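Local coordinates for protein hemoglobin subunit beta (Isurus oxyrinchus, PDB 3MKB) that carries oxygen, probably between gills and tissues in the blood of the shortfin mako shark, as the heme-bearing beta chain of a four-chain hemoglobin, at residues P90-I101 against F124-Y135. Residues are numbered along the deposited sequence; the frame is centred on the assembly and turned at random.
Sequences PGSFHLLTDSFI and FQVVIDAISSQY. With HEM (protoporphyrin IX containing Fe), chain F.
Phe93 and Ile131 meet beside the heme where the G and H helices of the globin fold run nearly antiparallel; the axes of segments 93-101 and 124-132, at 154°, come within 10.2 Å. Ile131 CG2 sits over one face of the Phe93 ring in a CH-pi contact, 3.8 Å from the centroid. The branching of Ile131 serves two partners: CG1, anti to the backbone N (chi1 -158°), carries Ile131 CD1 to 3.6 Å from pyrrole carbon C3B of the heme. The Phe93 ring also has two neighbours, with Phe93 CD1 near heme CBB and Phe93 CZ 3.4 Å from Tyr135 OH; flat and apolar, it fills the wedge between porphyrin and H helix.

Further along, the Phe124 ring lies alongside Thr97, with Thr97 CG2 3.5 Å from Phe124 CD2, and extends to Ile101 CG1 and Phe100 CB. Thr97 suits this close approach of the backbones, being short and having a methyl to offer the ring. Ile128 spans the middle, stretching CD1 to His94 CB.

Where the H helix ends and the G helix is about to begin, Pro90 CG lies over one face of the Tyr135 ring, a rigid pyrrolidine against a flat aromatic. The hydroxyl of Tyr135, the last residue but one of the chain, hydrogen-bonds Ile88 O, tying the terminus to the segment before the G helix. Both Pro90 and Tyr135 also pack on Gly38 of a neighbouring alpha subunit.

Behind these contacts, Ser132 OG lies near the plane of the Phe93 ring at its edge, while the 2.7 Å hydrogen bond from Ser132 OG to Ile128 O meets that carbonyl from the face opposite Ser132 N.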
loop_
_atom_site.group_PDB
_atom_site.type_symbol
_atom_site.label_atom_id
_atom_site.label_comp_id
_atom_site.label_asym_id
_atom_site.label_seq_id
_atom_site.Cartn_x
_atom_site.Cartn_y
_atom_site.Cartn_z
ATOM N N PRO B 90 -10.735 -6.599 -3.566
ATOM C CA PRO B 90 -9.967 -6.161 -4.754
ATOM C C PRO B 90 -8.492 -5.868 -4.435
ATOM O O PRO B 90 -7.642 -5.940 -5.320
ATOM C CB PRO B 90 -10.747 -4.934 -5.280
ATOM C CG PRO B 90 -11.469 -4.353 -4.024
ATOM C CD PRO B 90 -11.784 -5.627 -3.182
ATOM N N GLY B 91 -8.193 -5.686 -3.147
ATOM C CA GLY B 91 -6.841 -5.451 -2.664
ATOM C C GLY B 91 -5.978 -6.665 -2.781
ATOM O O GLY B 91 -4.755 -6.569 -2.633
ATOM N N SER B 92 -6.613 -7.812 -3.012
ATOM C CA SER B 92 -5.952 -9.082 -3.231
ATOM C C SER B 92 -5.713 -9.412 -4.739
ATOM O O SER B 92 -4.949 -10.310 -5.091
ATOM C CB SER B 92 -6.732 -10.203 -2.531
ATOM O OG SER B 92 -6.804 -9.970 -1.101
ATOM N N PHE B 93 -6.357 -8.690 -5.642
ATOM C CA PHE B 93 -6.069 -8.907 -7.074
ATOM C C PHE B 93 -4.565 -8.892 -7.469
ATOM O O PHE B 93 -4.116 -9.753 -8.212
ATOM C CB PHE B 93 -6.813 -7.869 -7.922
ATOM C CG PHE B 93 -8.334 -8.103 -8.024
ATOM C CD1 PHE B 93 -8.843 -9.391 -8.141
ATOM C CD2 PHE B 93 -9.225 -7.028 -8.009
ATOM C CE1 PHE B 93 -10.176 -9.635 -8.226
ATOM C CE2 PHE B 93 -10.589 -7.245 -8.136
ATOM C CZ PHE B 93 -11.081 -8.565 -8.227
ATOM N N HIS B 94 -3.794 -7.900 -7.016
ATOM C CA HIS B 94 -2.380 -7.833 -7.369
ATOM C C HIS B 94 -1.547 -8.980 -6.781
ATOM O O HIS B 94 -0.427 -9.164 -7.155
ATOM C CB HIS B 94 -1.774 -6.459 -6.954
ATOM C CG HIS B 94 -1.411 -6.376 -5.498
ATOM N ND1 HIS B 94 -0.155 -6.685 -5.021
ATOM C CD2 HIS B 94 -2.157 -6.070 -4.409
ATOM C CE1 HIS B 94 -0.138 -6.564 -3.701
ATOM N NE2 HIS B 94 -1.346 -6.209 -3.307
ATOM N N LEU B 95 -2.039 -9.655 -5.748
ATOM C CA LEU B 95 -1.327 -10.825 -5.220
ATOM C C LEU B 95 -1.315 -11.925 -6.286
ATOM O O LEU B 95 -0.351 -12.636 -6.438
ATOM C CB LEU B 95 -2.002 -11.308 -3.938
ATOM C CG LEU B 95 -2.089 -10.213 -2.876
ATOM C CD1 LEU B 95 -2.780 -10.746 -1.537
ATOM C CD2 LEU B 95 -0.694 -9.699 -2.590
ATOM N N LEU B 96 -2.406 -12.053 -7.018
ATOM C CA LEU B 96 -2.457 -12.935 -8.162
ATOM C C LEU B 96 -1.544 -12.479 -9.276
ATOM O O LEU B 96 -0.741 -13.221 -9.730
ATOM C CB LEU B 96 -3.873 -13.086 -8.694
ATOM C CG LEU B 96 -3.978 -14.053 -9.865
ATOM C CD1 LEU B 96 -3.381 -15.393 -9.505
ATOM C CD2 LEU B 96 -5.416 -14.218 -10.324
ATOM N N THR B 97 -1.691 -11.239 -9.715
ATOM C CA THR B 97 -0.893 -10.753 -10.844
ATOM C C THR B 97 0.591 -10.693 -10.482
ATOM O O THR B 97 1.401 -10.990 -11.288
ATOM C CB THR B 97 -1.387 -9.421 -11.374
ATOM O OG1 THR B 97 -1.262 -8.419 -10.350
ATOM C CG2 THR B 97 -2.864 -9.526 -11.883
ATOM N N ASP B 98 0.942 -10.346 -9.251
ATOM C CA ASP B 98 2.379 -10.364 -8.831
ATOM C C ASP B 98 2.960 -11.786 -8.895
ATOM O O ASP B 98 4.130 -11.978 -9.214
ATOM C CB ASP B 98 2.578 -9.775 -7.416
ATOM C CG ASP B 98 2.411 -8.245 -7.385
ATOM O OD1 ASP B 98 2.543 -7.568 -8.449
ATOM O OD2 ASP B 98 2.109 -7.712 -6.298
ATOM N N SER B 99 2.144 -12.788 -8.601
ATOM C CA SER B 99 2.603 -14.165 -8.703
ATOM C C SER B 99 2.799 -14.562 -10.149
ATOM O O SER B 99 3.627 -15.352 -10.438
ATOM C CB SER B 99 1.577 -15.117 -8.086
ATOM O OG SER B 99 1.273 -14.747 -6.767
ATOM N N PHE B 100 1.982 -14.007 -11.039
ATOM C CA PHE B 100 2.082 -14.235 -12.446
ATOM C C PHE B 100 3.402 -13.699 -12.905
ATOM O O PHE B 100 4.078 -14.313 -13.723
ATOM C CB PHE B 100 0.996 -13.451 -13.209
ATOM C CG PHE B 100 -0.112 -14.302 -13.689
ATOM C CD1 PHE B 100 -0.028 -14.910 -14.928
ATOM C CD2 PHE B 100 -1.243 -14.519 -12.877
ATOM C CE1 PHE B 100 -1.037 -15.740 -15.404
ATOM C CE2 PHE B 100 -2.291 -15.328 -13.335
ATOM C CZ PHE B 100 -2.190 -15.947 -14.609
ATOM N N ILE B 101 3.704 -12.486 -12.458
ATOM C CA ILE B 101 4.993 -11.855 -12.807
ATOM C C ILE B 101 6.148 -12.738 -12.344
ATOM O O ILE B 101 7.107 -12.920 -13.075
ATOM C CB ILE B 101 5.083 -10.438 -12.206
ATOM C CG1 ILE B 101 4.163 -9.523 -13.025
ATOM C CG2 ILE B 101 6.533 -9.894 -12.290
ATOM C CD1 ILE B 101 3.830 -8.270 -12.384
ATOM N N PHE B 124 -0.637 -5.607 -16.020
ATOM C CA PHE B 124 -1.419 -6.042 -14.890
ATOM C C PHE B 124 -2.179 -4.964 -14.102
ATOM O O PHE B 124 -3.255 -5.216 -13.567
ATOM C CB PHE B 124 -0.575 -6.948 -14.006
ATOM C CG PHE B 124 -0.322 -8.326 -14.602
ATOM C CD1 PHE B 124 0.978 -8.792 -14.765
ATOM C CD2 PHE B 124 -1.382 -9.170 -15.008
ATOM C CE1 PHE B 124 1.267 -10.075 -15.277
ATOM C CE2 PHE B 124 -1.080 -10.489 -15.577
ATOM C CZ PHE B 124 0.209 -10.910 -15.710
ATOM N N GLN B 125 -1.623 -3.769 -14.033
ATOM C CA GLN B 125 -2.309 -2.668 -13.360
ATOM C C GLN B 125 -3.542 -2.239 -14.193
ATOM O O GLN B 125 -4.564 -1.947 -13.645
ATOM C CB GLN B 125 -1.368 -1.496 -13.150
ATOM C CG GLN B 125 -1.929 -0.434 -12.138
ATOM C CD GLN B 125 -2.235 -1.037 -10.742
ATOM O OE1 GLN B 125 -1.349 -1.641 -10.108
ATOM N NE2 GLN B 125 -3.497 -0.896 -10.280
ATOM N N VAL B 126 -3.422 -2.225 -15.513
ATOM C CA VAL B 126 -4.583 -2.009 -16.376
ATOM C C VAL B 126 -5.625 -3.092 -16.114
ATOM O O VAL B 126 -6.809 -2.806 -15.971
ATOM C CB VAL B 126 -4.185 -1.994 -17.871
ATOM C CG1 VAL B 126 -5.396 -1.912 -18.767
ATOM C CG2 VAL B 126 -3.339 -0.830 -18.156
ATOM N N VAL B 127 -5.197 -4.343 -16.054
ATOM C CA VAL B 127 -6.103 -5.439 -15.684
ATOM C C VAL B 127 -6.669 -5.254 -14.261
ATOM O O VAL B 127 -7.875 -5.406 -14.052
ATOM C CB VAL B 127 -5.434 -6.826 -15.852
ATOM C CG1 VAL B 127 -6.322 -7.992 -15.308
ATOM C CG2 VAL B 127 -5.062 -7.041 -17.319
ATOM N N ILE B 128 -5.835 -4.906 -13.288
ATOM C CA ILE B 128 -6.367 -4.713 -11.916
ATOM C C ILE B 128 -7.409 -3.579 -11.933
ATOM O O ILE B 128 -8.503 -3.706 -11.356
ATOM C CB ILE B 128 -5.263 -4.407 -10.861
ATOM C CG1 ILE B 128 -4.339 -5.631 -10.667
ATOM C CG2 ILE B 128 -5.909 -3.986 -9.489
ATOM C CD1 ILE B 128 -2.940 -5.279 -10.021
ATOM N N ASP B 129 -7.094 -2.480 -12.625
ATOM C CA ASP B 129 -8.051 -1.368 -12.621
ATOM C C ASP B 129 -9.377 -1.810 -13.253
ATOM O O ASP B 129 -10.449 -1.487 -12.751
ATOM C CB ASP B 129 -7.482 -0.158 -13.355
ATOM C CG ASP B 129 -6.296 0.435 -12.670
ATOM O OD1 ASP B 129 -5.680 1.306 -13.283
ATOM O OD2 ASP B 129 -5.973 0.046 -11.532
ATOM N N ALA B 130 -9.294 -2.590 -14.323
ATOM C CA ALA B 130 -10.474 -3.047 -15.076
ATOM C C ALA B 130 -11.403 -3.953 -14.250
ATOM O O ALA B 130 -12.632 -3.760 -14.232
ATOM C CB ALA B 130 -10.043 -3.757 -16.316
ATOM N N ILE B 131 -10.813 -4.944 -13.579
ATOM C CA ILE B 131 -11.556 -5.865 -12.750
ATOM C C ILE B 131 -11.993 -5.244 -11.383
ATOM O O ILE B 131 -12.944 -5.738 -10.737
ATOM C CB ILE B 131 -10.807 -7.214 -12.581
ATOM C CG1 ILE B 131 -11.783 -8.331 -12.184
ATOM C CG2 ILE B 131 -9.499 -7.030 -11.694
ATOM C CD1 ILE B 131 -11.153 -9.731 -12.103
ATOM N N SER B 132 -11.371 -4.130 -11.002
ATOM C CA SER B 132 -11.781 -3.371 -9.804
ATOM C C SER B 132 -12.856 -2.319 -10.023
ATOM O O SER B 132 -13.394 -1.786 -9.052
ATOM C CB SER B 132 -10.580 -2.697 -9.130
ATOM O OG SER B 132 -9.575 -3.642 -8.845
ATOM N N SER B 133 -13.204 -2.049 -11.275
ATOM C CA SER B 133 -13.975 -0.844 -11.591
ATOM C C SER B 133 -15.430 -0.864 -11.081
ATOM O O SER B 133 -15.998 0.175 -10.746
ATOM C CB SER B 133 -13.930 -0.543 -13.097
ATOM O OG SER B 133 -14.490 0.756 -13.356
ATOM N N GLN B 134 -16.004 -2.055 -10.930
ATOM C CA GLN B 134 -17.377 -2.150 -10.446
ATOM C C GLN B 134 -17.519 -2.398 -8.960
ATOM O O GLN B 134 -18.599 -2.781 -8.502
ATOM C CB GLN B 134 -18.090 -3.255 -11.205
ATOM C CG GLN B 134 -18.077 -2.988 -12.708
ATOM C CD GLN B 134 -18.823 -1.697 -13.071
ATOM O OE1 GLN B 134 -18.394 -0.953 -13.972
ATOM N NE2 GLN B 134 -19.950 -1.430 -12.379
ATOM N N TYR B 135 -16.455 -2.245 -8.193
ATOM C CA TYR B 135 -16.635 -2.362 -6.729
ATOM C C TYR B 135 -17.181 -1.025 -6.255
ATOM O O TYR B 135 -16.600 0.018 -6.529
ATOM C CB TYR B 135 -15.325 -2.662 -5.992
ATOM C CG TYR B 135 -14.922 -4.099 -6.084
ATOM C CD1 TYR B 135 -14.964 -4.893 -4.973
ATOM C CD2 TYR B 135 -14.497 -4.669 -7.312
ATOM C CE1 TYR B 135 -14.581 -6.226 -5.041
ATOM C CE2 TYR B 135 -14.111 -6.022 -7.397
ATOM C CZ TYR B 135 -14.153 -6.778 -6.247
ATOM O OH TYR B 135 -13.793 -8.096 -6.270
HETATM C CHA HEM F . -14.051 -16.289 -11.428
HETATM C CHB HEM F . -10.984 -13.637 -14.041
HETATM C CHC HEM F . -8.679 -12.586 -9.982
HETATM C CHD HEM F . -11.595 -15.483 -7.345
HETATM C C1A HEM F . -13.455 -15.586 -12.428
HETATM C C2A HEM F . -13.982 -15.489 -13.748
HETATM C C3A HEM F . -13.131 -14.781 -14.466
HETATM C C4A HEM F . -12.054 -14.401 -13.623
HETATM C CMA HEM F . -13.293 -14.423 -15.959
HETATM C CAA HEM F . -15.289 -16.133 -14.265
HETATM C CBA HEM F . -16.489 -15.258 -13.927
HETATM C CGA HEM F . -17.717 -15.868 -14.581
HETATM O O1A HEM F . -17.920 -15.681 -15.808
HETATM O O2A HEM F . -18.490 -16.545 -13.881
HETATM C C1B HEM F . -10.063 -13.108 -13.205
HETATM C C2B HEM F . -8.946 -12.240 -13.570
HETATM C C3B HEM F . -8.312 -11.968 -12.415
HETATM C C4B HEM F . -9.004 -12.641 -11.308
HETATM C CMB HEM F . -8.532 -11.723 -14.987
HETATM C CAB HEM F . -7.069 -11.079 -12.255
HETATM C CBB HEM F . -7.174 -10.101 -11.345
HETATM C C1C HEM F . -9.248 -13.303 -8.926
HETATM C C2C HEM F . -8.750 -13.387 -7.570
HETATM C C3C HEM F . -9.533 -14.198 -6.875
HETATM C C4C HEM F . -10.584 -14.643 -7.733
HETATM C CMC HEM F . -7.504 -12.721 -6.985
HETATM C CAC HEM F . -9.397 -14.568 -5.379
HETATM C CBC HEM F . -8.196 -14.849 -4.820
HETATM C C1D HEM F . -12.494 -16.032 -8.203
HETATM C C2D HEM F . -13.487 -17.043 -7.894
HETATM C C3D HEM F . -14.229 -17.274 -9.197
HETATM C C4D HEM F . -13.621 -16.393 -10.153
HETATM C CMD HEM F . -13.736 -17.750 -6.547
HETATM C CAD HEM F . -15.396 -18.244 -9.509
HETATM C CBD HEM F . -14.878 -19.638 -9.780
HETATM C CGD HEM F . -16.130 -20.531 -9.808
HETATM O O1D HEM F . -16.442 -21.072 -10.901
HETATM O O2D HEM F . -16.853 -20.727 -8.768
HETATM N NA HEM F . -12.252 -14.908 -12.359
HETATM N NB HEM F . -10.069 -13.310 -11.851
HETATM N NC HEM F . -10.387 -14.091 -8.997
HETATM N ND HEM F . -12.625 -15.672 -9.528
HETATM FE FE HEM F . -11.376 -14.394 -10.606
HETATM O O HOH W 1 -9.737 -15.861 -10.715
#